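Local structure of GDP-perosamine synthase (Caulobacter crescentus, 3BN1) at residues Tyr232-Thr235 against Asn236-Ala240; Gly37-Ile40 against Val41-Glu44; Leu146-Ala149 against Arg150-Asn153; Cys140-Asp143 against Pro144-Glu147. The protein catalyses the pyridoxal phosphate-dependent transfer of an amino group from L-glutamate to GDP-4-keto-6-deoxy-D-mannose, giving GDP-perosamine for the lipopolysaccharide O-antigen. All blocks are in the same frame, centred on the assembly; numbering follows the deposited sequence.

Contact 1: residues Tyr232-Thr235 against Asn236-Ala240. With ACT (acetate ion), chain E.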
# COMPACT_ATOMS: atom_id res chain seq x y z
N TYR A 232 0.95 -4.46 3.18
CA TYR A 232 0.14 -3.33 3.57
C TYR A 232 0.70 -2.67 4.82
O TYR A 232 -0.03 -2.08 5.56
CB TYR A 232 -1.29 -3.80 3.85
CG TYR A 232 -2.14 -4.17 2.62
CD1 TYR A 232 -1.73 -3.86 1.32
CD2 TYR A 232 -3.31 -4.93 2.78
CE1 TYR A 232 -2.53 -4.19 0.21
CE2 TYR A 232 -4.13 -5.22 1.70
CZ TYR A 232 -3.74 -4.83 0.43
OH TYR A 232 -4.57 -5.17 -0.59
N ARG A 233 2.00 -2.80 5.05
CA ARG A 233 2.60 -2.26 6.27
C ARG A 233 2.81 -0.77 6.20
O ARG A 233 3.18 -0.25 5.16
CB ARG A 233 3.99 -2.85 6.47
CG ARG A 233 3.98 -4.36 6.44
CD ARG A 233 5.42 -4.90 6.43
NE ARG A 233 6.09 -4.74 5.12
CZ ARG A 233 6.65 -5.74 4.41
NH1 ARG A 233 6.67 -6.98 4.90
NH2 ARG A 233 7.27 -5.48 3.24
N MET A 234 2.72 -0.12 7.35
CA MET A 234 3.00 1.32 7.46
C MET A 234 4.52 1.51 7.68
O MET A 234 5.15 0.69 8.37
CB MET A 234 2.30 1.90 8.72
CG MET A 234 2.43 3.41 8.76
SD MET A 234 1.59 4.14 10.13
CE MET A 234 -0.18 4.20 9.54
N THR A 235 5.12 2.58 7.13
CA THR A 235 6.50 2.87 7.44
C THR A 235 6.66 3.53 8.84
O THR A 235 5.70 4.11 9.40
CB THR A 235 7.16 3.84 6.45
OG1 THR A 235 6.49 5.14 6.44
CG2 THR A 235 7.26 3.17 5.10
N ASN A 236 7.87 3.44 9.38
CA ASN A 236 8.18 4.05 10.67
C ASN A 236 8.07 5.56 10.50
O ASN A 236 7.74 6.26 11.46
CB ASN A 236 9.61 3.69 11.11
CG ASN A 236 9.87 3.87 12.63
OD1 ASN A 236 9.03 3.57 13.48
ND2 ASN A 236 11.09 4.30 12.96
N ILE A 237 8.38 6.08 9.31
CA ILE A 237 8.26 7.52 9.04
C ILE A 237 6.78 7.96 9.10
O ILE A 237 6.46 8.93 9.79
CB ILE A 237 8.87 7.92 7.62
CG1 ILE A 237 10.42 8.02 7.72
CG2 ILE A 237 8.26 9.28 7.19
CD1 ILE A 237 11.21 8.44 6.46
N GLN A 238 5.88 7.20 8.45
CA GLN A 238 4.46 7.52 8.51
C GLN A 238 3.97 7.41 9.96
O GLN A 238 3.16 8.20 10.41
CB GLN A 238 3.62 6.55 7.65
CG GLN A 238 3.85 6.64 6.13
CD GLN A 238 3.59 5.31 5.40
OE1 GLN A 238 4.53 4.62 5.04
NE2 GLN A 238 2.33 4.95 5.23
N ALA A 239 4.44 6.40 10.70
CA ALA A 239 3.96 6.25 12.10
C ALA A 239 4.47 7.40 12.96
O ALA A 239 3.83 7.83 13.94
CB ALA A 239 4.40 4.90 12.73
N ALA A 240 5.67 7.88 12.63
CA ALA A 240 6.23 8.99 13.39
C ALA A 240 5.32 10.21 13.23
O ALA A 240 4.87 10.80 14.22
CB ALA A 240 7.70 9.25 13.01
C ACT E . 9.01 -7.91 2.03
O ACT E . 8.17 -7.19 1.40
OXT ACT E . 8.73 -8.38 3.27
CH3 ACT E . 10.31 -8.29 1.39

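Contact 2: residues Gly37-Ile40 against Val41-Glu44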
# COMPACT_ATOMS: atom_id res chain seq x y z
N GLY A 37 10.13 -0.47 13.37
CA GLY A 37 10.61 0.58 14.27
C GLY A 37 9.69 1.06 15.43
O GLY A 37 8.50 0.75 15.47
N ARG A 38 10.26 1.85 16.34
CA ARG A 38 9.57 2.38 17.53
C ARG A 38 8.24 3.08 17.25
O ARG A 38 7.21 2.85 17.91
CB ARG A 38 10.49 3.35 18.34
CG ARG A 38 10.09 4.88 18.27
CD ARG A 38 10.85 5.95 19.15
NE ARG A 38 9.90 6.99 19.60
CZ ARG A 38 10.20 8.22 20.04
NH1 ARG A 38 11.46 8.61 20.13
NH2 ARG A 38 9.24 9.08 20.40
N PHE A 39 8.26 4.02 16.33
CA PHE A 39 7.04 4.79 16.08
C PHE A 39 5.84 3.91 15.74
O PHE A 39 4.72 4.16 16.19
CB PHE A 39 7.34 5.84 15.02
CG PHE A 39 8.32 6.89 15.50
CD1 PHE A 39 8.01 7.72 16.59
CD2 PHE A 39 9.52 7.09 14.86
CE1 PHE A 39 8.87 8.72 16.99
CE2 PHE A 39 10.38 8.09 15.26
CZ PHE A 39 10.06 8.89 16.34
N ILE A 40 6.07 2.88 14.91
CA ILE A 40 4.97 1.98 14.55
C ILE A 40 4.27 1.40 15.81
O ILE A 40 3.02 1.47 16.02
CB ILE A 40 5.43 0.89 13.51
CG1 ILE A 40 6.25 1.52 12.40
CG2 ILE A 40 4.22 0.19 12.94
CD1 ILE A 40 6.64 0.56 11.27
N VAL A 41 5.07 0.80 16.67
CA VAL A 41 4.50 0.21 17.86
C VAL A 41 3.89 1.33 18.77
O VAL A 41 2.83 1.14 19.40
CB VAL A 41 5.62 -0.60 18.55
CG1 VAL A 41 6.64 0.34 19.17
CG2 VAL A 41 5.06 -1.63 19.52
N GLU A 42 4.59 2.46 18.89
CA GLU A 42 4.09 3.54 19.74
C GLU A 42 2.78 4.11 19.22
O GLU A 42 1.83 4.31 19.97
CB GLU A 42 5.09 4.67 19.91
CG GLU A 42 6.30 4.26 20.70
CD GLU A 42 7.21 5.43 21.02
OE1 GLU A 42 7.31 6.34 20.18
OE2 GLU A 42 7.81 5.43 22.12
N PHE A 43 2.76 4.36 17.93
CA PHE A 43 1.56 4.87 17.31
C PHE A 43 0.41 3.86 17.44
O PHE A 43 -0.71 4.22 17.87
CB PHE A 43 1.86 5.13 15.81
CG PHE A 43 0.74 5.82 15.08
CD1 PHE A 43 -0.13 6.70 15.77
CD2 PHE A 43 0.52 5.58 13.72
CE1 PHE A 43 -1.17 7.36 15.08
CE2 PHE A 43 -0.56 6.23 13.03
CZ PHE A 43 -1.39 7.11 13.71
N GLU A 44 0.68 2.58 17.21
CA GLU A 44 -0.41 1.64 17.37
C GLU A 44 -0.88 1.64 18.81
O GLU A 44 -2.07 1.60 19.07
CB GLU A 44 -0.04 0.20 16.92
CG GLU A 44 0.24 0.04 15.37
CD GLU A 44 0.68 -1.36 14.98
OE1 GLU A 44 1.32 -2.00 15.85
OE2 GLU A 44 0.38 -1.82 13.83

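Contact 3: residues Leu146-Ala149 against Arg150-Asn153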
# COMPACT_ATOMS: atom_id res chain seq x y z
N LEU A 146 -26.24 -2.52 15.33
CA LEU A 146 -25.67 -3.65 16.07
C LEU A 146 -26.83 -4.58 16.45
O LEU A 146 -26.70 -5.84 16.40
CB LEU A 146 -24.93 -3.18 17.31
CG LEU A 146 -23.61 -2.45 17.00
CD1 LEU A 146 -23.06 -1.83 18.25
CD2 LEU A 146 -22.56 -3.47 16.46
N GLU A 147 -27.98 -3.98 16.77
CA GLU A 147 -29.15 -4.81 17.09
C GLU A 147 -29.49 -5.76 15.93
O GLU A 147 -29.63 -6.98 16.13
CB GLU A 147 -30.35 -3.95 17.54
CG GLU A 147 -31.55 -4.75 18.11
CD GLU A 147 -32.35 -5.56 17.07
OE1 GLU A 147 -32.52 -5.13 15.91
OE2 GLU A 147 -32.86 -6.66 17.41
N VAL A 148 -29.58 -5.22 14.71
CA VAL A 148 -29.90 -6.07 13.54
C VAL A 148 -28.81 -7.13 13.30
O VAL A 148 -29.10 -8.34 13.11
CB VAL A 148 -30.12 -5.19 12.29
CG1 VAL A 148 -30.31 -6.05 11.03
CG2 VAL A 148 -31.31 -4.35 12.51
N ALA A 149 -27.56 -6.68 13.31
CA ALA A 149 -26.42 -7.57 13.05
C ALA A 149 -26.39 -8.75 14.02
O ALA A 149 -26.20 -9.90 13.62
CB ALA A 149 -25.06 -6.79 13.13
N ARG A 150 -26.60 -8.48 15.30
CA ARG A 150 -26.55 -9.56 16.30
C ARG A 150 -27.63 -10.61 16.12
O ARG A 150 -27.39 -11.82 16.27
CB ARG A 150 -26.49 -9.00 17.71
CG ARG A 150 -25.33 -8.02 17.87
CD ARG A 150 -25.17 -7.46 19.29
NE ARG A 150 -23.79 -7.03 19.50
CZ ARG A 150 -23.39 -5.88 20.07
NH1 ARG A 150 -24.26 -5.00 20.53
NH2 ARG A 150 -22.09 -5.64 20.23
N ARG A 151 -28.79 -10.13 15.67
CA ARG A 151 -29.94 -10.94 15.39
C ARG A 151 -29.70 -11.86 14.21
O ARG A 151 -30.26 -12.96 14.17
CB ARG A 151 -31.14 -10.02 15.06
CG ARG A 151 -32.48 -10.54 15.53
CD ARG A 151 -33.22 -9.54 16.41
NE ARG A 151 -33.42 -8.25 15.75
CZ ARG A 151 -33.82 -8.09 14.50
NH1 ARG A 151 -33.93 -6.86 13.98
NH2 ARG A 151 -34.08 -9.16 13.76
N HIS A 152 -28.88 -11.41 13.27
CA HIS A 152 -28.56 -12.16 12.06
C HIS A 152 -27.17 -12.71 12.09
O HIS A 152 -26.65 -13.20 11.10
CB HIS A 152 -28.81 -11.30 10.82
CG HIS A 152 -30.25 -10.91 10.69
ND1 HIS A 152 -31.18 -11.74 10.12
CD2 HIS A 152 -30.95 -9.88 11.23
CE1 HIS A 152 -32.39 -11.21 10.26
NE2 HIS A 152 -32.27 -10.07 10.90
N ASN A 153 -26.56 -12.64 13.26
CA ASN A 153 -25.21 -13.14 13.38
C ASN A 153 -24.35 -12.60 12.26
O ASN A 153 -23.67 -13.40 11.61
CB ASN A 153 -25.17 -14.67 13.31
CG ASN A 153 -24.66 -15.28 14.54
OD1 ASN A 153 -23.45 -15.28 14.78
ND2 ASN A 153 -25.57 -15.83 15.34

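Contact 4: residues Cys140-Asp143 against Pro144-Glu147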
# COMPACT_ATOMS: atom_id res chain seq x y z
N CYS A 140 -22.55 6.64 12.73
CA CYS A 140 -23.90 6.21 12.39
C CYS A 140 -24.63 5.79 13.67
O CYS A 140 -24.01 5.68 14.73
CB CYS A 140 -23.83 4.93 11.56
SG CYS A 140 -22.92 5.16 9.99
N ASP A 141 -25.94 5.58 13.54
CA ASP A 141 -26.72 5.14 14.69
C ASP A 141 -26.45 3.68 14.99
O ASP A 141 -27.19 2.77 14.58
CB ASP A 141 -28.21 5.39 14.46
CG ASP A 141 -29.00 5.45 15.79
OD1 ASP A 141 -28.43 5.38 16.90
OD2 ASP A 141 -30.23 5.61 15.74
N MET A 142 -25.36 3.47 15.70
CA MET A 142 -24.84 2.14 15.98
C MET A 142 -25.66 1.11 16.68
O MET A 142 -25.68 -0.05 16.31
CB MET A 142 -23.41 2.18 16.52
CG MET A 142 -22.44 2.85 15.58
SD MET A 142 -22.29 1.94 13.98
CE MET A 142 -21.71 0.26 14.51
N ASP A 143 -26.37 1.55 17.71
CA ASP A 143 -27.12 0.59 18.46
C ASP A 143 -28.14 -0.15 17.60
O ASP A 143 -28.16 -1.37 17.55
CB ASP A 143 -27.68 1.29 19.70
CG ASP A 143 -26.62 1.52 20.79
OD1 ASP A 143 -25.47 1.01 20.65
OD2 ASP A 143 -26.96 2.20 21.79
N PRO A 144 -28.97 0.54 16.84
CA PRO A 144 -29.92 -0.22 16.03
C PRO A 144 -29.21 -1.13 15.01
O PRO A 144 -29.70 -2.20 14.63
CB PRO A 144 -30.71 0.87 15.27
CG PRO A 144 -30.34 2.12 15.86
CD PRO A 144 -29.40 1.94 17.02
N ILE A 145 -28.07 -0.67 14.52
CA ILE A 145 -27.40 -1.41 13.49
C ILE A 145 -26.81 -2.69 14.14
O ILE A 145 -26.80 -3.79 13.56
CB ILE A 145 -26.27 -0.52 12.91
CG1 ILE A 145 -26.79 0.74 12.23
CG2 ILE A 145 -25.27 -1.37 12.08
CD1 ILE A 145 -25.68 1.61 11.62
N LEU A 146 -26.24 -2.52 15.33
CA LEU A 146 -25.67 -3.65 16.07
C LEU A 146 -26.83 -4.58 16.45
O LEU A 146 -26.70 -5.84 16.40
CB LEU A 146 -24.93 -3.18 17.31
CG LEU A 146 -23.61 -2.45 17.00
CD1 LEU A 146 -23.06 -1.83 18.25
CD2 LEU A 146 -22.56 -3.47 16.46
N GLU A 147 -27.98 -3.98 16.77
CA GLU A 147 -29.15 -4.81 17.09
C GLU A 147 -29.49 -5.76 15.93
O GLU A 147 -29.63 -6.98 16.13
CB GLU A 147 -30.35 -3.95 17.54
CG GLU A 147 -31.55 -4.75 18.11
CD GLU A 147 -32.35 -5.56 17.07
OE1 GLU A 147 -32.52 -5.13 15.91
OE2 GLU A 147 -32.86 -6.66 17.41

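Contact 1: residues Tyr232-Thr235 against Asn236-Ala240
Gln-238 OE1 is gripped twice by Thr-235. The backbone N of Thr-235 donates to it at 3.0 Å, coming from above the amide plane (70° out of it) and not along a lone pair, while the hydroxyl OG1 of Thr-235 also donates to OE1; that second bond is modelled very short, so its exact length is doubtful. In return, Thr-235 OG1 accepts the backbone N-H of Gln-238 at 2.9 Å, nearly straight at 162°. With chi1 of 61°, OG1 is tucked between the backbone N and carbonyl carbon of Thr-235, where it meets the N-H of Gln-238. The amide is fixed at its other end as well, because NE2 donates to the backbone O of Glu-194 of the same chain.

Met-234 closes the flank: its CG lies 3.5 Å from Gln-238 CB, and its SD rests 3.9 Å from Ala-239 CB. Further back, the guanidinium of Arg-233 holds an acetate edge-on through NH2 to O (2.7 Å) and NH1 to OXT (3.0 Å), while NE pairs with Glu-194 of the second subunit. Gln-238 also packs on Gln-238 of that subunit, which places this reciprocal capping box, the start of helix 236-247, at the dimer interface.

Contact 2: residues Gly37-Ile40 against Val41-Glu44
Arg-38 lays its aliphatic chain beside the carboxylate of Glu-42, one helical turn on, with CG and CD of Arg-38 each 3.7 Å from Glu-42 OE1. The polar end closes on the same oxygen: Arg-38 NE donates to Glu-42 OE1 at 2.7 Å, a salt bridge that meets the guanidinium at its edge, and NH2 adds a weak bond. The two flat groups stand 78° apart, and NE comes from 45° above the carboxylate plane, so the pair is gripped through one oxygen and is not a flat two-pronged bridge. A chi1 of 109°, off the usual staggered values, swings the arginine towards its partner.

The Phe-39 ring lies against this ion pair. Its CD1 is 3.9 Å from Glu-42 OE1, and its CE1 covers one face of the Arg-38 guanidinium near the rim. Arg-38 has two further partners, Glu-26 in a salt bridge with NH1 and Tyr-23 in a cation-pi contact.

Further along, Phe-43 N donates to Phe-39 O at 2.6 Å, and Phe-43 CB sits close to the same oxygen before its ring leads away. Glu-44 passes its CG 3.2 Å from Ile-40 O, while its OE2 is held by Arg-213, Arg-210 and the backbone N of Ala-58. Gly-37, the N-cap residue, has backbone angles at which a CB would be jammed against the carbonyl O of the residue before. The whole is the opening of an amphipathic helix, 38-51: an i to i+4 salt bridge on one flank, and Phe-39 packed on helices 20-30 and 236-247.

Contact 3: residues Leu146-Ala149 against Arg150-Asn153
Glu-147 and Arg-151 form the ionic part, a two-pronged salt bridge one turn apart. Arg-151 NH1 donates to the syn lone pair of Glu-147 OE1 at 3.0 Å, and NE faces OE2 at a modelled distance too short to be taken literally. The carboxylate and guanidinium are nearly coplanar, 26° apart. The glutamate bends back at chi2 (-72°) and the arginine folds at chi2 and chi3, bringing the two groups edge to edge.

Among the main-chain bonds, Arg-150 N to Leu-146 O (2.9 Å) is regular, whereas His-152 N divides itself between Val-148 O and, weakly, Ala-149 O as the helix ends. Asn-153, with positive phi, completes a Schellman motif.

Van der Waals contacts make up the remainder. Arg-150 runs alongside Leu-146, its NH1 3.8 Å from Leu-146 CB, so that CB lies over a guanidinium face. Val-148 spreads its branches, CG1 to His-152 CD2 and CG2 to Arg-151 NH1, each 3.9 Å away. Separately, a C-H edge of the imidazole meets a carbonyl oxygen, CD2 lying 3.1 Å from Val-148 O.

Arg-151 NH2 and His-152 NE2 both reach Glu-120 OE2; two carboxylates thus share the arginine, which probably stabilises its charge and may favour a protonated histidine.

Contact 4: residues Cys140-Asp143 against Pro144-Glu147
The chain enters helix 142-151 through an inverse gamma turn centred on Asp-141, closed by a weak bond from Met-142 N to Cys-140 O, and the first helical bonds follow at once, with Leu-146 N to Met-142 O and Glu-147 N to Asp-143 O both 2.7 Å long.

Pro-144 falls within the first turn, where its lack of an N-H costs the helix no bond. The side chain of Asp-141 crosses that of Pro-144 at about a right angle, OD2 lying 3.5 Å from Pro-144 CG. Although Asp-141 holds the N-cap position, its side chain makes no capping bond. Its OD1 is instead hydrogen-bonded to Tyr-168 OH, which also bonds with the backbone N of Asp-143, while the side chain of Asp-143, whose CB points away from the residues that follow, places OD2 in a salt bridge with Arg-169.

This helix is the connection of a beta-alpha-beta unit between the neighbouring parallel strands 127-130 and 155-159 of the large mixed sheet. Its sheet-facing flank is apolar. Met-142 curls over at chi2 and chi3 (-63° and -59°), which carries its CE to 4.1 Å from Leu-146 CG and its SD to 4.1 Å from Ile-145 CD1; Met-142 and Leu-146 both touch Val-156 of strand 155-159. Ile-145 reaches back to the gamma turn, with CG1 3.1 Å from Asp-141 O and CD1 3.8 Å from Cys-140 CB. Beyond the turn, Ile-145 packs on Ala-116 and Leu-119 of helix 116-119.

Overall arrangement
The four contacts form two pairs, with about 32 to 35 Å between centres across the pairs. Contacts 1 and 2, centred 8 Å apart, touch directly: Asn-236 OD1 reaches the start of helix 38-51 and makes a weak hydrogen bond to Ile-40 N. The touching residues of contact 1 are all buried; it is built on neutral polar capping and touched by the second subunit, whereas contact 2 is partly exposed and meets no other chain. Contacts 3 and 4 share Leu-146 and Glu-147 and describe opposite ends of helix 142-151. Both ends have a buried apolar side; the beginning adds a proline and a gamma turn, the end an exposed salt bridge and a Schellman motif.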